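PDB 3EGR: phenylacetate-CoA oxygenase subunit PaaB from Ralstonia eutropha JMP134, which is probably a small non-catalytic subunit of the multicomponent oxygenase that epoxidises the ring of phenylacetyl-CoA in aerobic phenylacetate degradation. Local coordinates for residues W7-V12 with C25-A30; E11-S16 with W54-T59. One frame throughout, in Å; residues are numbered along the deposited sequence.

Interaction 1. Residues W7-V12 with C25-A30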
loop_
_atom_site.group_PDB
_atom_site.type_symbol
_atom_site.label_atom_id
_atom_site.label_comp_id
_atom_site.label_asym_id
_atom_site.label_seq_id
_atom_site.Cartn_x
_atom_site.Cartn_y
_atom_site.Cartn_z
ATOM N N TRP A 7 -11.393 -3.824 9.939
ATOM C CA TRP A 7 -11.940 -2.558 9.469
ATOM C C TRP A 7 -10.874 -1.478 9.570
ATOM O O TRP A 7 -10.978 -0.556 10.387
ATOM C CB TRP A 7 -13.134 -2.140 10.314
ATOM C CG TRP A 7 -14.367 -2.923 10.061
ATOM C CD1 TRP A 7 -14.598 -4.215 10.408
ATOM C CD2 TRP A 7 -15.558 -2.459 9.415
ATOM N NE1 TRP A 7 -15.842 -4.591 10.006
ATOM C CE2 TRP A 7 -16.464 -3.532 9.407
ATOM C CE3 TRP A 7 -15.950 -1.231 8.860
ATOM C CZ2 TRP A 7 -17.746 -3.426 8.865
ATOM C CZ3 TRP A 7 -17.217 -1.123 8.313
ATOM C CH2 TRP A 7 -18.104 -2.217 8.322
ATOM N N PRO A 8 -9.842 -1.577 8.730
ATOM C CA PRO A 8 -8.759 -0.612 8.794
ATOM C C PRO A 8 -9.196 0.813 8.421
ATOM O O PRO A 8 -10.306 1.020 7.893
ATOM C CB PRO A 8 -7.756 -1.162 7.774
ATOM C CG PRO A 8 -8.580 -1.956 6.833
ATOM C CD PRO A 8 -9.632 -2.578 7.671
ATOM N N LEU A 9 -8.308 1.767 8.712
ATOM C CA LEU A 9 -8.543 3.188 8.479
ATOM C C LEU A 9 -8.158 3.558 7.048
ATOM O O LEU A 9 -7.152 3.074 6.526
ATOM C CB LEU A 9 -7.737 4.034 9.477
ATOM C CG LEU A 9 -8.035 5.546 9.465
ATOM C CD1 LEU A 9 -9.430 5.801 10.114
ATOM C CD2 LEU A 9 -6.932 6.332 10.158
ATOM N N TRP A 10 -8.982 4.401 6.424
ATOM C CA TRP A 10 -8.778 4.887 5.049
ATOM C C TRP A 10 -8.820 6.396 5.059
ATOM O O TRP A 10 -9.611 6.995 5.788
ATOM C CB TRP A 10 -9.875 4.368 4.110
ATOM C CG TRP A 10 -9.943 2.861 4.084
ATOM C CD1 TRP A 10 -10.476 2.068 5.048
ATOM C CD2 TRP A 10 -9.440 1.978 3.068
ATOM N NE1 TRP A 10 -10.335 0.756 4.705
ATOM C CE2 TRP A 10 -9.696 0.670 3.497
ATOM C CE3 TRP A 10 -8.803 2.168 1.838
ATOM C CZ2 TRP A 10 -9.338 -0.455 2.745
ATOM C CZ3 TRP A 10 -8.440 1.035 1.087
ATOM C CH2 TRP A 10 -8.723 -0.248 1.543
ATOM N N GLU A 11 -7.947 7.021 4.286
ATOM C CA GLU A 11 -8.051 8.452 4.074
ATOM C C GLU A 11 -8.813 8.691 2.777
ATOM O O GLU A 11 -8.647 7.952 1.791
ATOM C CB GLU A 11 -6.675 9.107 4.023
ATOM C CG GLU A 11 -5.840 8.930 5.290
ATOM C CD GLU A 11 -6.537 9.409 6.536
ATOM O OE1 GLU A 11 -7.350 10.358 6.471
ATOM O OE2 GLU A 11 -6.257 8.840 7.602
ATOM N N VAL A 12 -9.655 9.721 2.797
ATOM C CA VAL A 12 -10.542 10.026 1.692
ATOM C C VAL A 12 -10.163 11.383 1.097
ATOM O O VAL A 12 -10.054 12.379 1.817
ATOM C CB VAL A 12 -12.001 10.084 2.191
ATOM C CG1 VAL A 12 -12.965 10.475 1.071
ATOM C CG2 VAL A 12 -12.392 8.757 2.798
ATOM N N CYS A 25 -10.562 15.155 2.804
ATOM C CA CYS A 25 -11.768 15.604 3.494
ATOM C C CYS A 25 -12.095 14.817 4.772
ATOM O O CYS A 25 -13.019 15.174 5.487
ATOM C CB CYS A 25 -12.955 15.606 2.521
ATOM S SG CYS A 25 -13.388 13.998 1.894
ATOM N N GLY A 26 -11.325 13.771 5.071
ATOM C CA GLY A 26 -11.505 13.017 6.306
ATOM C C GLY A 26 -11.056 11.583 6.193
ATOM O O GLY A 26 -10.353 11.212 5.234
ATOM N N SER A 27 -11.491 10.787 7.175
ATOM C CA SER A 27 -11.120 9.375 7.322
ATOM C C SER A 27 -12.355 8.550 7.526
ATOM O O SER A 27 -13.389 9.086 7.897
ATOM C CB SER A 27 -10.271 9.182 8.569
ATOM O OG SER A 27 -9.112 9.975 8.474
ATOM N N LEU A 28 -12.239 7.246 7.313
ATOM C CA LEU A 28 -13.270 6.317 7.723
ATOM C C LEU A 28 -12.710 4.900 7.805
ATOM O O LEU A 28 -11.672 4.606 7.218
ATOM C CB LEU A 28 -14.486 6.393 6.783
ATOM C CG LEU A 28 -14.256 6.251 5.280
ATOM C CD1 LEU A 28 -13.760 4.850 4.948
ATOM C CD2 LEU A 28 -15.542 6.587 4.508
ATOM N N HIS A 29 -13.385 4.039 8.561
ATOM C CA HIS A 29 -13.009 2.635 8.651
ATOM C C HIS A 29 -13.884 1.786 7.759
ATOM O O HIS A 29 -15.112 1.931 7.775
ATOM C CB HIS A 29 -13.134 2.132 10.083
ATOM C CG HIS A 29 -12.176 2.777 11.034
ATOM N ND1 HIS A 29 -12.467 3.948 11.697
ATOM C CD2 HIS A 29 -10.928 2.428 11.416
ATOM C CE1 HIS A 29 -11.443 4.283 12.459
ATOM N NE2 HIS A 29 -10.490 3.385 12.297
ATOM N N ALA A 30 -13.250 0.891 6.997
ATOM C CA ALA A 30 -13.962 0.038 6.028
ATOM C C ALA A 30 -13.209 -1.257 5.800
ATOM O O ALA A 30 -12.000 -1.321 5.994
ATOM C CB ALA A 30 -14.166 0.768 4.705
#
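Trp-10 and Leu-28 form a hydrogen-bonded antiparallel pair at the middle of a beta hairpin, made by strands 9-15 and 23-29. Their backbones are joined both ways, Trp-10 N to Leu-28 O at 2.8 Å and Leu-28 N to Trp-10 O at 3.0 Å. Ala-30 N continues the pairing to Pro-8 O beyond the regular strand. At the other end Val-12 N bonds to Gly-26 O, and Cys-25 N bonds to Val-12 O. Gly-26 has backbone angles that would jam a side chain against the preceding carbonyl.

Two hydrogen bonds involve side chains. The indole NE1 of Trp-10 donates to Ala-30 O at 3.0 Å and reaches it from above the carbonyl plane, 44° out. The Trp-10 CG lies beside its own backbone N (chi1 -58°). This turns the CD1-NE1 edge of the indole to the partner strand, with Leu-28 O in the ring plane at that edge, while the six-membered ring points toward strand 52-57. On the other face, Ser-27 OG donates to Glu-11 OE1 at 2.7 Å, from the syn side but tilted out of the carboxylate plane. His-24 bonds to the same oxygen.

Apolar contacts fall on both faces. The side chains of Val-12 and Leu-28 cross at about a right angle, while Val-12 CG1 meets Cys-25 SG at 3.6 Å. Helix 33-45 covers this face through Ala-40 and Met-39. On the face of Glu-11 and Ser-27, CD1 of Leu-9 makes a CH-pi contact over the His-29 imidazole, 3.6 Å from the ring centroid and displaced toward CE1 and NE2.

Interaction 2. Residues E11-S16 with W54-T59. With SCN (thiocyanate ion), chain C.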
loop_
_atom_site.group_PDB
_atom_site.type_symbol
_atom_site.label_atom_id
_atom_site.label_comp_id
_atom_site.label_asym_id
_atom_site.label_seq_id
_atom_site.Cartn_x
_atom_site.Cartn_y
_atom_site.Cartn_z
ATOM N N GLU A 11 -7.947 7.021 4.286
ATOM C CA GLU A 11 -8.051 8.452 4.074
ATOM C C GLU A 11 -8.813 8.691 2.777
ATOM O O GLU A 11 -8.647 7.952 1.791
ATOM C CB GLU A 11 -6.675 9.107 4.023
ATOM C CG GLU A 11 -5.840 8.930 5.290
ATOM C CD GLU A 11 -6.537 9.409 6.536
ATOM O OE1 GLU A 11 -7.350 10.358 6.471
ATOM O OE2 GLU A 11 -6.257 8.840 7.602
ATOM N N VAL A 12 -9.655 9.721 2.797
ATOM C CA VAL A 12 -10.542 10.026 1.692
ATOM C C VAL A 12 -10.163 11.383 1.097
ATOM O O VAL A 12 -10.054 12.379 1.817
ATOM C CB VAL A 12 -12.001 10.084 2.191
ATOM C CG1 VAL A 12 -12.965 10.475 1.071
ATOM C CG2 VAL A 12 -12.392 8.757 2.798
ATOM N N PHE A 13 -9.993 11.419 -0.219
ATOM C CA PHE A 13 -9.712 12.655 -0.944
ATOM C C PHE A 13 -10.770 12.803 -2.015
ATOM O O PHE A 13 -11.061 11.833 -2.716
ATOM C CB PHE A 13 -8.332 12.600 -1.610
ATOM C CG PHE A 13 -7.211 12.243 -0.667
ATOM C CD1 PHE A 13 -6.972 10.926 -0.317
ATOM C CD2 PHE A 13 -6.392 13.220 -0.137
ATOM C CE1 PHE A 13 -5.949 10.596 0.547
ATOM C CE2 PHE A 13 -5.369 12.889 0.732
ATOM C CZ PHE A 13 -5.154 11.578 1.072
ATOM N N VAL A 14 -11.324 14.012 -2.151
ATOM C CA VAL A 14 -12.379 14.289 -3.126
ATOM C C VAL A 14 -12.015 15.459 -4.039
ATOM O O VAL A 14 -11.424 16.444 -3.597
ATOM C CB VAL A 14 -13.696 14.638 -2.427
ATOM C CG1 VAL A 14 -14.690 15.147 -3.430
ATOM C CG2 VAL A 14 -14.241 13.437 -1.701
ATOM N N ARG A 15 -12.361 15.346 -5.317
ATOM C CA ARG A 15 -12.278 16.474 -6.226
ATOM C C ARG A 15 -13.664 16.758 -6.730
ATOM O O ARG A 15 -14.254 15.932 -7.413
ATOM C CB ARG A 15 -11.372 16.170 -7.405
ATOM C CG ARG A 15 -11.194 17.345 -8.341
ATOM C CD ARG A 15 -10.366 16.945 -9.528
ATOM N NE ARG A 15 -11.077 15.973 -10.354
ATOM C CZ ARG A 15 -10.495 15.076 -11.150
ATOM N NH1 ARG A 15 -9.170 15.000 -11.273
ATOM N NH2 ARG A 15 -11.262 14.237 -11.841
ATOM N N SER A 16 -14.167 17.944 -6.410
ATOM C CA SER A 16 -15.529 18.322 -6.731
ATOM C C SER A 16 -15.712 18.528 -8.232
ATOM O O SER A 16 -14.732 18.535 -8.981
ATOM C CB SER A 16 -15.881 19.588 -5.977
ATOM O OG SER A 16 -15.024 20.622 -6.395
ATOM N N TRP A 54 -11.025 9.513 -4.136
ATOM C CA TRP A 54 -9.883 8.622 -3.914
ATOM C C TRP A 54 -9.874 8.149 -2.469
ATOM O O TRP A 54 -9.978 8.971 -1.542
ATOM C CB TRP A 54 -8.559 9.338 -4.166
ATOM C CG TRP A 54 -8.245 9.658 -5.583
ATOM C CD1 TRP A 54 -8.965 9.307 -6.685
ATOM C CD2 TRP A 54 -7.086 10.352 -6.062
ATOM N NE1 TRP A 54 -8.337 9.756 -7.824
ATOM C CE2 TRP A 54 -7.180 10.400 -7.470
ATOM C CE3 TRP A 54 -5.978 10.941 -5.440
ATOM C CZ2 TRP A 54 -6.217 11.021 -8.265
ATOM C CZ3 TRP A 54 -5.010 11.555 -6.233
ATOM C CH2 TRP A 54 -5.144 11.597 -7.631
ATOM N N VAL A 55 -9.739 6.837 -2.282
ATOM C CA VAL A 55 -9.520 6.265 -0.967
ATOM C C VAL A 55 -8.149 5.596 -0.922
ATOM O O VAL A 55 -7.686 4.997 -1.904
ATOM C CB VAL A 55 -10.635 5.260 -0.548
ATOM C CG1 VAL A 55 -11.975 5.984 -0.402
ATOM C CG2 VAL A 55 -10.722 4.056 -1.508
ATOM N N VAL A 56 -7.514 5.711 0.240
ATOM C CA VAL A 56 -6.162 5.218 0.471
ATOM C C VAL A 56 -6.089 4.672 1.886
ATOM O O VAL A 56 -6.472 5.367 2.842
ATOM C CB VAL A 56 -5.133 6.354 0.366
ATOM C CG1 VAL A 56 -3.752 5.795 0.377
ATOM C CG2 VAL A 56 -5.389 7.166 -0.886
ATOM N N PRO A 57 -5.618 3.422 2.039
ATOM C CA PRO A 57 -5.406 2.949 3.390
ATOM C C PRO A 57 -4.363 3.827 4.056
ATOM O O PRO A 57 -3.356 4.157 3.419
ATOM C CB PRO A 57 -4.882 1.518 3.199
ATOM C CG PRO A 57 -4.557 1.373 1.797
ATOM C CD PRO A 57 -5.273 2.412 1.027
ATOM N N SER A 58 -4.632 4.214 5.304
ATOM C CA SER A 58 -3.728 5.030 6.112
ATOM C C SER A 58 -2.274 4.560 6.076
ATOM O O SER A 58 -1.353 5.365 5.955
ATOM C CB SER A 58 -4.204 5.045 7.569
ATOM O OG SER A 58 -5.326 5.892 7.744
ATOM N N THR A 59 -2.072 3.251 6.163
ATOM C CA THR A 59 -0.740 2.694 6.192
ATOM C C THR A 59 0.057 3.041 4.951
ATOM O O THR A 59 1.256 2.941 4.957
ATOM C CB THR A 59 -0.781 1.176 6.418
ATOM O OG1 THR A 59 -1.687 0.556 5.481
ATOM C CG2 THR A 59 -1.228 0.905 7.856
HETATM S S SCN C . -0.922 9.715 8.139
HETATM C C SCN C . -2.720 9.555 8.170
HETATM N N SCN C . -3.762 8.771 8.031
#
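Phe-13 and Trp-54 sit side by side on one face of the antiparallel sheet, where the central strand 9-15 pairs with strand 52-57. Phe-13 CB is 4.2 Å from Trp-54 CB, but the rings diverge. The phenyl ring of Phe-13 turns along the sheet toward Val-56, with CG beside the backbone N (chi1 -53°). Its CE1 meets Val-56 CG2 at 3.8 Å in an oblique approach, and Trp-54 O lies near the ring plane at an edge. The indole of Trp-54 leads away from Phe-13 and stacks on His-22.

Paired backbone bonds fix this register. Phe-13 and Trp-54 bond both ways, as do Glu-11 and Val-56. On the opposite face Val-12 CG2 meets Val-55 CG1 at 4.3 Å, under helix 33-45.

The Phe-13 face is also a subunit interface. Phe-13 stacks on Phe-13 of the third subunit, and a strand of that subunit continues the sheet from Trp-54 and Val-55.

At the Glu-11 end of the pairing, OE1 is held by His-24, and OE2 lies near Ser-58 and a thiocyanate ion, probably from the crystallisation liquor. Ser-58 has an alternate conformer, so its contacts are tentative. Either bond of its hydroxyl would be weak: Ser-58 OG lies 3.1 Å from Glu-11 OE2 and 3.3 Å from the thiocyanate N.

Overall arrangement
From the N terminus, the chain enters strand 9-15, which serves both contacts. Interaction 1 comes first: strand 23-29 turns back and closes the hairpin loop. The chain then runs through helix 33-45 and returns as strand 52-57. Interaction 2 closes this longer loop on the other edge of strand 9-15. The hairpin turn and strand 23-29 thus lie within the span of interaction 2, and strand 9-15 becomes the centre of the three-stranded sheet. Glu-11 and Val-12 belong to both contacts. The two also touch directly: Leu-9 O probably accepts a hydrogen bond from Ser-58 N, and the Trp-10 ring packs on Pro-57.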